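Local coordinates for type II antifreeze protein (Brachyopsis rostratus, PDB 2ZIB) that binds to ice crystals and inhibits their growth, protecting fish blood from freezing in subzero sea water, and is built on a C-type lectin fold, at residues W14-F22 with A46-I57; I99-M107 with D116-H124. All coordinates share one frame; numbering follows the deposited sequence.

Contact 1: W14-F22 with A46-I57; sequences WTLHGQRCF and ASIHSLEEQLYI
Tyr56 reaches from the helix across the short hairpin of strands 15-17 and 20-22, and nearly every atom of its side chain finds something there. CB, with CG anti to the backbone N (chi1 175°), sits over one face of the His17 imidazole, set toward its rim. The phenol ring that follows carries His17 CB almost on its normal: the CH-pi distance from His17 CB to the Tyr56 centroid is 3.5 Å. CE2 also touches Phe22, 3.6 Å from Phe22 CD1. Tyr56 thus joins His17 and Phe22 in an aromatic cluster, both ring pairs meeting obliquely. At the tip, Tyr56 OH shares a 2.8 Å hydrogen bond with Thr15 OG1, and water 1 links the same hydroxyl to Leu16 O. In the C-type lectin fold, the hairpin turning at Gly18 and Gln19 is held here against the second helix, 51-60. Phe22 continues the apolar layer inward, its CE2 lying 3.7 Å from Ile57 CD1.

Beside the aromatic cluster the contact turns polar. The Arg20 chain, bent at chi3 (73°), brings its guanidinium to Ser47 O, which it grips end-on with two nitrogens, at 2.9 Å from NH1 and 3.1 Å from NH2, both from the same face of the carbonyl plane. NH1 also makes a salt bridge to Glu53 OE2, 2.9 Å away; the oxygen lies in the guanidinium plane, but the nitrogen stands 47° out of the carboxylate plane. Glu53 OE1 accepts from His49 N; with both oxygens held, the carboxylate has little freedom to turn. Ser47 OG and His49 ND1 are tied in turn to Asp82 and Asp87, while water 2 joins Glu53 OE2 to His17 ND1.

Contact 2: I99-M107 with D116-H124; sequences ILSDCCMQM and DDLPCPASH
Cys104 and Cys120 are joined by a disulfide (chi3 95°) just where the antiparallel pairing of strands 104-107 and 115-118 gives out. This end is dense: Cys103 SG, itself bonded to Cys72, lies 3.8 Å from Cys120 SG, and a classic beta bulge sets two residues, Cys103 and Cys104, opposite the single Leu118. Along the hairpin, Cys104 pairs with Leu118 and Gln106 with Asp116, each through two backbone hydrogen bonds. Between them Met105 and Asp117 form a non-hydrogen-bonded pair, their CA atoms 4.6 Å apart. The extended Gln106 chain crosses Leu118, whose CD2 is 3.5 Å from Gln106 CD, and brings NE2 to within 3.2 Å of His124 NE2, amide and ring nearly perpendicular.

Toward the 99-102 turn the contact is more open to solvent, though Asp102 still lies close alongside Pro119, with OD2 3.3 Å from Pro119 CD. Ser101 OG donates to Asp102 OD1. On the Met105 face, Asp117 turns its carboxylate to the backbone nitrogens of Asn97 and Asp98. The disulfide fastens the chain at Cys120, past the last paired residue Leu118, where water 4 bridges Ser101 O, Cys103 N and Cys120 N in place of direct strand pairing.

How the contacts relate
Contact 1 and contact 2 lie on opposite sides of the molecule's centre, about 21 Å apart between centres, yet both draw on the same curled mixed sheet. Each is partly buried. Residues 14-22 with 46-57 set a helix and the loop before it against an edge hairpin, mostly through side chains: aromatic packing, a salt bridge and an arginine on a main-chain oxygen. Residues 99-107 with 116-124 instead join two neighbouring strands by backbone bonds and a disulfide. Met107 connects the two: its CE comes 3.4 Å from Gln54 OE1, and its SD 3.5 Å from Ile57 CG2, so the C-terminal end of strand 104-107 packs against helix 51-60. Along the chain contact 1 closes before contact 2 opens.

Contact 1: W14-F22 with A46-I57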
loop_
_atom_site.group_PDB
_atom_site.type_symbol
_atom_site.label_atom_id
_atom_site.label_comp_id
_atom_site.label_asym_id
_atom_site.label_seq_id
_atom_site.Cartn_x
_atom_site.Cartn_y
_atom_site.Cartn_z
ATOM N N TRP A 14 5.313 -9.969 -10.725
ATOM C CA TRP A 14 4.623 -9.889 -9.440
ATOM C C TRP A 14 5.057 -11.066 -8.586
ATOM O O TRP A 14 5.420 -12.142 -9.128
ATOM C CB TRP A 14 3.113 -9.938 -9.711
ATOM C CG TRP A 14 2.558 -8.817 -10.494
ATOM C CD1 TRP A 14 2.865 -8.473 -11.785
ATOM C CD2 TRP A 14 1.577 -7.883 -10.048
ATOM N NE1 TRP A 14 2.134 -7.371 -12.158
ATOM C CE2 TRP A 14 1.342 -6.975 -11.106
ATOM C CE3 TRP A 14 0.915 -7.674 -8.816
ATOM C CZ2 TRP A 14 0.436 -5.886 -10.989
ATOM C CZ3 TRP A 14 -0.003 -6.619 -8.704
ATOM C CH2 TRP A 14 -0.237 -5.749 -9.798
ATOM N N THR A 15 4.946 -10.931 -7.269
ATOM C CA THR A 15 5.381 -11.974 -6.341
ATOM C C THR A 15 4.250 -12.415 -5.448
ATOM O O THR A 15 3.369 -11.611 -5.066
ATOM C CB THR A 15 6.577 -11.506 -5.518
ATOM O OG1 THR A 15 6.248 -10.304 -4.773
ATOM C CG2 THR A 15 7.744 -11.219 -6.415
ATOM N N LEU A 16 4.266 -13.701 -5.112
ATOM C CA LEU A 16 3.177 -14.327 -4.402
ATOM C C LEU A 16 3.362 -14.300 -2.879
ATOM O O LEU A 16 4.413 -14.675 -2.364
ATOM C CB LEU A 16 3.087 -15.803 -4.898
ATOM C CG LEU A 16 1.975 -16.635 -4.253
ATOM C CD1 LEU A 16 0.562 -16.164 -4.606
ATOM C CD2 LEU A 16 2.138 -18.070 -4.663
ATOM N N HIS A 17 2.331 -13.864 -2.162
ATOM C CA HIS A 17 2.240 -14.120 -0.723
ATOM C C HIS A 17 0.820 -14.518 -0.404
ATOM O O HIS A 17 -0.113 -13.761 -0.661
ATOM C CB HIS A 17 2.610 -12.877 0.141
ATOM C CG HIS A 17 2.374 -13.112 1.608
ATOM N ND1 HIS A 17 1.189 -12.799 2.249
ATOM C CD2 HIS A 17 3.129 -13.766 2.519
ATOM C CE1 HIS A 17 1.248 -13.199 3.509
ATOM N NE2 HIS A 17 2.396 -13.832 3.684
ATOM N N GLY A 18 0.611 -15.728 0.140
ATOM C CA GLY A 18 -0.733 -16.162 0.449
ATOM C C GLY A 18 -1.579 -16.263 -0.801
ATOM O O GLY A 18 -1.205 -16.988 -1.769
ATOM N N GLN A 19 -2.704 -15.554 -0.800
ATOM C CA GLN A 19 -3.636 -15.580 -1.933
ATOM C C GLN A 19 -3.461 -14.334 -2.834
ATOM O O GLN A 19 -4.334 -14.056 -3.674
ATOM C CB GLN A 19 -5.060 -15.591 -1.380
ATOM C CG GLN A 19 -5.383 -16.801 -0.466
ATOM C CD GLN A 19 -5.258 -18.060 -1.255
ATOM O OE1 GLN A 19 -4.353 -18.867 -1.000
ATOM N NE2 GLN A 19 -6.130 -18.225 -2.262
ATOM N N ARG A 20 -2.401 -13.543 -2.611
ATOM C CA ARG A 20 -2.234 -12.254 -3.309
ATOM C C ARG A 20 -0.912 -12.177 -4.049
ATOM O O ARG A 20 0.073 -12.840 -3.675
ATOM C CB ARG A 20 -2.359 -11.120 -2.274
ATOM C CG ARG A 20 -3.700 -11.116 -1.529
ATOM C CD ARG A 20 -3.693 -10.110 -0.390
ATOM N NE ARG A 20 -3.772 -8.749 -0.898
ATOM C CZ ARG A 20 -3.519 -7.670 -0.135
ATOM N NH1 ARG A 20 -3.038 -7.792 1.096
ATOM N NH2 ARG A 20 -3.690 -6.459 -0.666
ATOM N N CYS A 21 -0.902 -11.302 -5.063
ATOM C CA CYS A 21 0.295 -10.994 -5.845
ATOM C C CYS A 21 0.645 -9.533 -5.666
ATOM O O CYS A 21 -0.261 -8.682 -5.613
ATOM C CB CYS A 21 0.036 -11.255 -7.344
ATOM S SG CYS A 21 -0.277 -12.973 -7.702
ATOM N N PHE A 22 1.948 -9.261 -5.549
ATOM C CA PHE A 22 2.445 -7.914 -5.238
ATOM C C PHE A 22 3.391 -7.442 -6.328
ATOM O O PHE A 22 4.177 -8.217 -6.870
ATOM C CB PHE A 22 3.136 -7.931 -3.875
ATOM C CG PHE A 22 2.178 -8.211 -2.756
ATOM C CD1 PHE A 22 1.828 -9.533 -2.420
ATOM C CD2 PHE A 22 1.564 -7.164 -2.066
ATOM C CE1 PHE A 22 0.916 -9.791 -1.414
ATOM C CE2 PHE A 22 0.618 -7.416 -1.037
ATOM C CZ PHE A 22 0.312 -8.733 -0.708
ATOM N N ALA A 46 -1.340 -1.534 -2.526
ATOM C CA ALA A 46 -1.575 -2.638 -1.599
ATOM C C ALA A 46 -2.306 -2.179 -0.352
ATOM O O ALA A 46 -1.959 -1.171 0.278
ATOM C CB ALA A 46 -0.242 -3.243 -1.194
ATOM N N SER A 47 -3.273 -3.008 0.074
ATOM C CA SER A 47 -3.801 -2.945 1.435
ATOM C C SER A 47 -3.077 -3.983 2.288
ATOM O O SER A 47 -2.576 -4.998 1.771
ATOM C CB SER A 47 -5.305 -3.178 1.422
ATOM O OG SER A 47 -5.573 -4.495 0.976
ATOM N N ILE A 48 -3.025 -3.739 3.597
ATOM C CA ILE A 48 -2.260 -4.554 4.529
ATOM C C ILE A 48 -3.131 -4.929 5.718
ATOM O O ILE A 48 -3.771 -4.070 6.345
ATOM C CB ILE A 48 -1.020 -3.789 5.004
ATOM C CG1 ILE A 48 -0.167 -3.309 3.814
ATOM C CG2 ILE A 48 -0.217 -4.654 6.000
ATOM C CD1 ILE A 48 1.146 -2.644 4.181
ATOM N N HIS A 49 -3.206 -6.231 6.006
ATOM C CA HIS A 49 -4.236 -6.737 6.937
ATOM C C HIS A 49 -3.683 -7.522 8.092
ATOM O O HIS A 49 -4.457 -8.049 8.884
ATOM C CB HIS A 49 -5.241 -7.594 6.155
ATOM C CG HIS A 49 -5.940 -6.789 5.116
ATOM N ND1 HIS A 49 -6.928 -5.901 5.451
ATOM C CD2 HIS A 49 -5.701 -6.625 3.789
ATOM C CE1 HIS A 49 -7.289 -5.230 4.367
ATOM N NE2 HIS A 49 -6.571 -5.673 3.339
ATOM N N SER A 50 -2.363 -7.573 8.213
ATOM C CA SER A 50 -1.706 -8.282 9.326
ATOM C C SER A 50 -0.277 -7.876 9.405
ATOM O O SER A 50 0.296 -7.372 8.431
ATOM C CB SER A 50 -1.737 -9.810 9.137
ATOM O OG SER A 50 -0.994 -10.169 8.006
ATOM N N LEU A 51 0.360 -8.182 10.539
ATOM C CA LEU A 51 1.795 -7.985 10.626
ATOM C C LEU A 51 2.505 -8.892 9.656
ATOM O O LEU A 51 3.537 -8.513 9.110
ATOM C CB LEU A 51 2.306 -8.224 12.060
ATOM C CG LEU A 51 3.814 -7.952 12.224
ATOM C CD1 LEU A 51 4.354 -6.545 11.903
ATOM C CD2 LEU A 51 4.219 -8.334 13.680
ATOM N N GLU A 52 1.953 -10.084 9.412
ATOM C CA GLU A 52 2.554 -10.952 8.392
ATOM C C GLU A 52 2.674 -10.277 7.025
ATOM O O GLU A 52 3.728 -10.351 6.373
ATOM C CB GLU A 52 1.703 -12.212 8.269
ATOM C CG GLU A 52 2.228 -13.315 7.388
ATOM C CD GLU A 52 1.526 -14.621 7.720
ATOM O OE1 GLU A 52 0.277 -14.718 7.529
ATOM O OE2 GLU A 52 2.198 -15.538 8.220
ATOM N N GLU A 53 1.605 -9.621 6.601
ATOM C CA GLU A 53 1.637 -8.873 5.327
ATOM C C GLU A 53 2.573 -7.685 5.394
ATOM O O GLU A 53 3.335 -7.461 4.462
ATOM C CB GLU A 53 0.218 -8.449 4.953
ATOM C CG GLU A 53 -0.546 -9.595 4.323
ATOM C CD GLU A 53 -1.896 -9.191 3.798
ATOM O OE1 GLU A 53 -2.397 -8.093 4.126
ATOM O OE2 GLU A 53 -2.478 -9.962 2.986
ATOM N N GLN A 54 2.552 -6.960 6.510
ATOM C CA GLN A 54 3.449 -5.821 6.731
ATOM C C GLN A 54 4.876 -6.276 6.504
ATOM O O GLN A 54 5.658 -5.619 5.835
ATOM C CB GLN A 54 3.258 -5.270 8.153
ATOM C CG GLN A 54 4.260 -4.190 8.582
ATOM C CD GLN A 54 4.025 -2.819 7.932
ATOM O OE1 GLN A 54 3.000 -2.598 7.265
ATOM N NE2 GLN A 54 4.967 -1.907 8.108
ATOM N N LEU A 55 5.250 -7.392 7.147
ATOM C CA LEU A 55 6.620 -7.855 7.068
ATOM C C LEU A 55 6.963 -8.402 5.680
ATOM O O LEU A 55 8.078 -8.215 5.193
ATOM C CB LEU A 55 6.876 -8.928 8.155
ATOM C CG LEU A 55 6.823 -8.423 9.612
ATOM C CD1 LEU A 55 6.929 -9.656 10.582
ATOM C CD2 LEU A 55 7.932 -7.348 9.897
ATOM N N TYR A 56 6.014 -9.076 5.027
ATOM C CA TYR A 56 6.286 -9.504 3.654
ATOM C C TYR A 56 6.559 -8.298 2.730
ATOM O O TYR A 56 7.492 -8.296 1.926
ATOM C CB TYR A 56 5.076 -10.283 3.096
ATOM C CG TYR A 56 5.278 -10.643 1.639
ATOM C CD1 TYR A 56 6.074 -11.745 1.298
ATOM C CD2 TYR A 56 4.711 -9.900 0.605
ATOM C CE1 TYR A 56 6.332 -12.092 -0.048
ATOM C CE2 TYR A 56 4.957 -10.228 -0.728
ATOM C CZ TYR A 56 5.744 -11.320 -1.052
ATOM O OH TYR A 56 5.960 -11.639 -2.378
ATOM N N ILE A 57 5.710 -7.287 2.817
ATOM C CA ILE A 57 5.863 -6.111 1.960
ATOM C C ILE A 57 7.128 -5.349 2.324
ATOM O O ILE A 57 7.876 -4.929 1.429
ATOM C CB ILE A 57 4.585 -5.215 2.013
ATOM C CG1 ILE A 57 3.367 -5.941 1.394
ATOM C CG2 ILE A 57 4.834 -3.885 1.331
ATOM C CD1 ILE A 57 1.986 -5.329 1.755
HETATM O O HOH W 1 7.213 -13.973 -2.822
HETATM O O HOH W 2 -1.212 -11.683 1.343
HETATM O O HOH W 3 -4.575 -4.117 -2.539
#

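Contact 2: I99-M107 with D116-H124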
loop_
_atom_site.group_PDB
_atom_site.type_symbol
_atom_site.label_atom_id
_atom_site.label_comp_id
_atom_site.label_asym_id
_atom_site.label_seq_id
_atom_site.Cartn_x
_atom_site.Cartn_y
_atom_site.Cartn_z
ATOM N N ILE A 99 -4.651 15.305 9.429
ATOM C CA ILE A 99 -4.867 16.633 8.844
ATOM C C ILE A 99 -5.225 16.422 7.379
ATOM O O ILE A 99 -4.493 15.712 6.664
ATOM C CB ILE A 99 -3.584 17.527 9.036
ATOM C CG1 ILE A 99 -3.189 17.670 10.520
ATOM C CG2 ILE A 99 -3.821 18.893 8.444
ATOM C CD1 ILE A 99 -1.714 18.140 10.738
ATOM N N LEU A 100 -6.309 17.038 6.897
ATOM C CA LEU A 100 -6.774 16.732 5.552
ATOM C C LEU A 100 -5.769 17.101 4.436
ATOM O O LEU A 100 -5.747 16.464 3.391
ATOM C CB LEU A 100 -8.116 17.449 5.254
ATOM C CG LEU A 100 -9.335 16.738 5.856
ATOM C CD1 LEU A 100 -10.525 17.675 5.845
ATOM C CD2 LEU A 100 -9.710 15.519 5.041
ATOM N N SER A 101 -4.932 18.106 4.666
ATOM C CA SER A 101 -3.885 18.451 3.707
ATOM C C SER A 101 -2.878 17.324 3.424
ATOM O O SER A 101 -2.170 17.371 2.413
ATOM C CB SER A 101 -3.105 19.688 4.202
ATOM O OG SER A 101 -2.407 19.393 5.386
ATOM N N ASP A 102 -2.761 16.365 4.352
ATOM C CA ASP A 102 -1.726 15.348 4.291
ATOM C C ASP A 102 -2.423 13.989 4.489
ATOM O O ASP A 102 -2.339 13.401 5.581
ATOM C CB ASP A 102 -0.723 15.547 5.458
ATOM C CG ASP A 102 0.185 16.743 5.312
ATOM O OD1 ASP A 102 -0.262 17.847 4.928
ATOM O OD2 ASP A 102 1.415 16.619 5.540
ATOM N N CYS A 103 -3.127 13.525 3.454
ATOM C CA CYS A 103 -4.152 12.487 3.677
ATOM C C CYS A 103 -3.918 11.185 2.946
ATOM O O CYS A 103 -4.804 10.357 2.894
ATOM C CB CYS A 103 -5.557 13.064 3.399
ATOM S SG CYS A 103 -5.817 13.613 1.684
ATOM N N CYS A 104 -2.674 10.978 2.493
ATOM C CA CYS A 104 -2.339 9.711 1.835
ATOM C C CYS A 104 -1.353 8.871 2.679
ATOM O O CYS A 104 -0.388 9.405 3.268
ATOM C CB CYS A 104 -1.737 9.993 0.463
ATOM S SG CYS A 104 -2.981 10.371 -0.773
ATOM N N MET A 105 -1.570 7.553 2.722
ATOM C CA MET A 105 -0.790 6.667 3.578
ATOM C C MET A 105 0.425 6.107 2.883
ATOM O O MET A 105 0.346 5.622 1.746
ATOM C CB MET A 105 -1.699 5.525 3.983
ATOM C CG MET A 105 -1.100 4.510 4.961
ATOM S SD MET A 105 -2.087 2.995 5.058
ATOM C CE MET A 105 -3.492 3.496 6.055
ATOM N N GLN A 106 1.552 6.107 3.585
ATOM C CA GLN A 106 2.743 5.461 3.092
ATOM C C GLN A 106 3.377 4.612 4.188
ATOM O O GLN A 106 3.196 4.876 5.371
ATOM C CB GLN A 106 3.808 6.452 2.624
ATOM C CG GLN A 106 4.182 7.488 3.640
ATOM C CD GLN A 106 5.281 8.424 3.186
ATOM O OE1 GLN A 106 6.272 8.556 3.917
ATOM N NE2 GLN A 106 5.139 9.052 2.028
ATOM N N MET A 107 4.173 3.639 3.750
ATOM C CA MET A 107 5.186 3.005 4.628
ATOM C C MET A 107 6.375 3.960 4.628
ATOM O O MET A 107 6.902 4.310 3.538
ATOM C CB MET A 107 5.582 1.629 4.115
ATOM C CG MET A 107 4.396 0.659 4.059
ATOM S SD MET A 107 4.823 -0.885 3.221
ATOM C CE MET A 107 4.955 -2.012 4.532
ATOM N N ASP A 116 2.639 6.435 7.889
ATOM C CA ASP A 116 2.429 7.840 8.171
ATOM C C ASP A 116 1.568 8.418 7.069
ATOM O O ASP A 116 1.519 7.860 5.959
ATOM C CB ASP A 116 3.780 8.551 8.302
ATOM C CG ASP A 116 3.720 9.911 8.961
ATOM O OD1 ASP A 116 2.663 10.356 9.453
ATOM O OD2 ASP A 116 4.797 10.549 9.037
ATOM N N ASP A 117 0.910 9.538 7.382
ATOM C CA ASP A 117 0.050 10.221 6.419
ATOM C C ASP A 117 0.734 11.483 5.935
ATOM O O ASP A 117 1.102 12.352 6.723
ATOM C CB ASP A 117 -1.368 10.458 7.011
ATOM C CG ASP A 117 -1.441 11.149 8.362
ATOM O OD1 ASP A 117 -0.513 11.161 9.206
ATOM O OD2 ASP A 117 -2.558 11.649 8.654
ATOM N N LEU A 118 0.977 11.518 4.628
ATOM C CA LEU A 118 1.792 12.564 3.982
ATOM C C LEU A 118 0.947 13.252 2.906
ATOM O O LEU A 118 -0.100 12.717 2.493
ATOM C CB LEU A 118 3.009 11.913 3.293
ATOM C CG LEU A 118 4.250 11.707 4.148
ATOM C CD1 LEU A 118 4.929 12.993 4.508
ATOM C CD2 LEU A 118 4.048 10.859 5.429
ATOM N N PRO A 119 1.421 14.394 2.380
ATOM C CA PRO A 119 0.728 14.998 1.230
ATOM C C PRO A 119 0.703 14.040 0.041
ATOM O O PRO A 119 1.743 13.515 -0.365
ATOM C CB PRO A 119 1.568 16.233 0.934
ATOM C CG PRO A 119 2.257 16.541 2.250
ATOM C CD PRO A 119 2.589 15.182 2.817
ATOM N N CYS A 120 -0.483 13.864 -0.533
ATOM C CA CYS A 120 -0.648 12.964 -1.658
ATOM C C CYS A 120 0.259 13.328 -2.855
ATOM O O CYS A 120 0.657 12.405 -3.575
ATOM C CB CYS A 120 -2.128 12.976 -2.078
ATOM S SG CYS A 120 -3.238 12.383 -0.752
ATOM N N PRO A 121 0.615 14.621 -3.088
ATOM C CA PRO A 121 1.528 14.921 -4.198
ATOM C C PRO A 121 2.985 14.505 -3.972
ATOM O O PRO A 121 3.758 14.605 -4.907
ATOM C CB PRO A 121 1.437 16.461 -4.334
ATOM C CG PRO A 121 0.096 16.807 -3.743
ATOM C CD PRO A 121 -0.038 15.858 -2.567
ATOM N N ALA A 122 3.363 14.000 -2.793
ATOM C CA ALA A 122 4.755 13.576 -2.638
ATOM C C ALA A 122 5.076 12.442 -3.628
ATOM O O ALA A 122 4.226 11.579 -3.919
ATOM C CB ALA A 122 5.043 13.117 -1.184
ATOM N N SER A 123 6.316 12.416 -4.104
ATOM C CA SER A 123 6.726 11.499 -5.133
ATOM C C SER A 123 7.477 10.330 -4.546
ATOM O O SER A 123 8.588 10.498 -4.056
ATOM C CB SER A 123 7.636 12.264 -6.086
ATOM O OG SER A 123 7.888 11.413 -7.188
ATOM N N HIS A 124 6.885 9.143 -4.567
ATOM C CA HIS A 124 7.463 7.954 -3.956
ATOM C C HIS A 124 7.215 6.733 -4.802
ATOM O O HIS A 124 6.241 6.675 -5.585
ATOM C CB HIS A 124 6.871 7.718 -2.545
ATOM C CG HIS A 124 7.179 8.811 -1.574
ATOM N ND1 HIS A 124 8.465 9.088 -1.138
ATOM C CD2 HIS A 124 6.367 9.688 -0.921
ATOM C CE1 HIS A 124 8.407 10.076 -0.261
ATOM N NE2 HIS A 124 7.151 10.438 -0.096
HETATM O O HOH W 4 -2.722 15.117 0.912
HETATM O O HOH W 5 2.466 14.646 6.965
#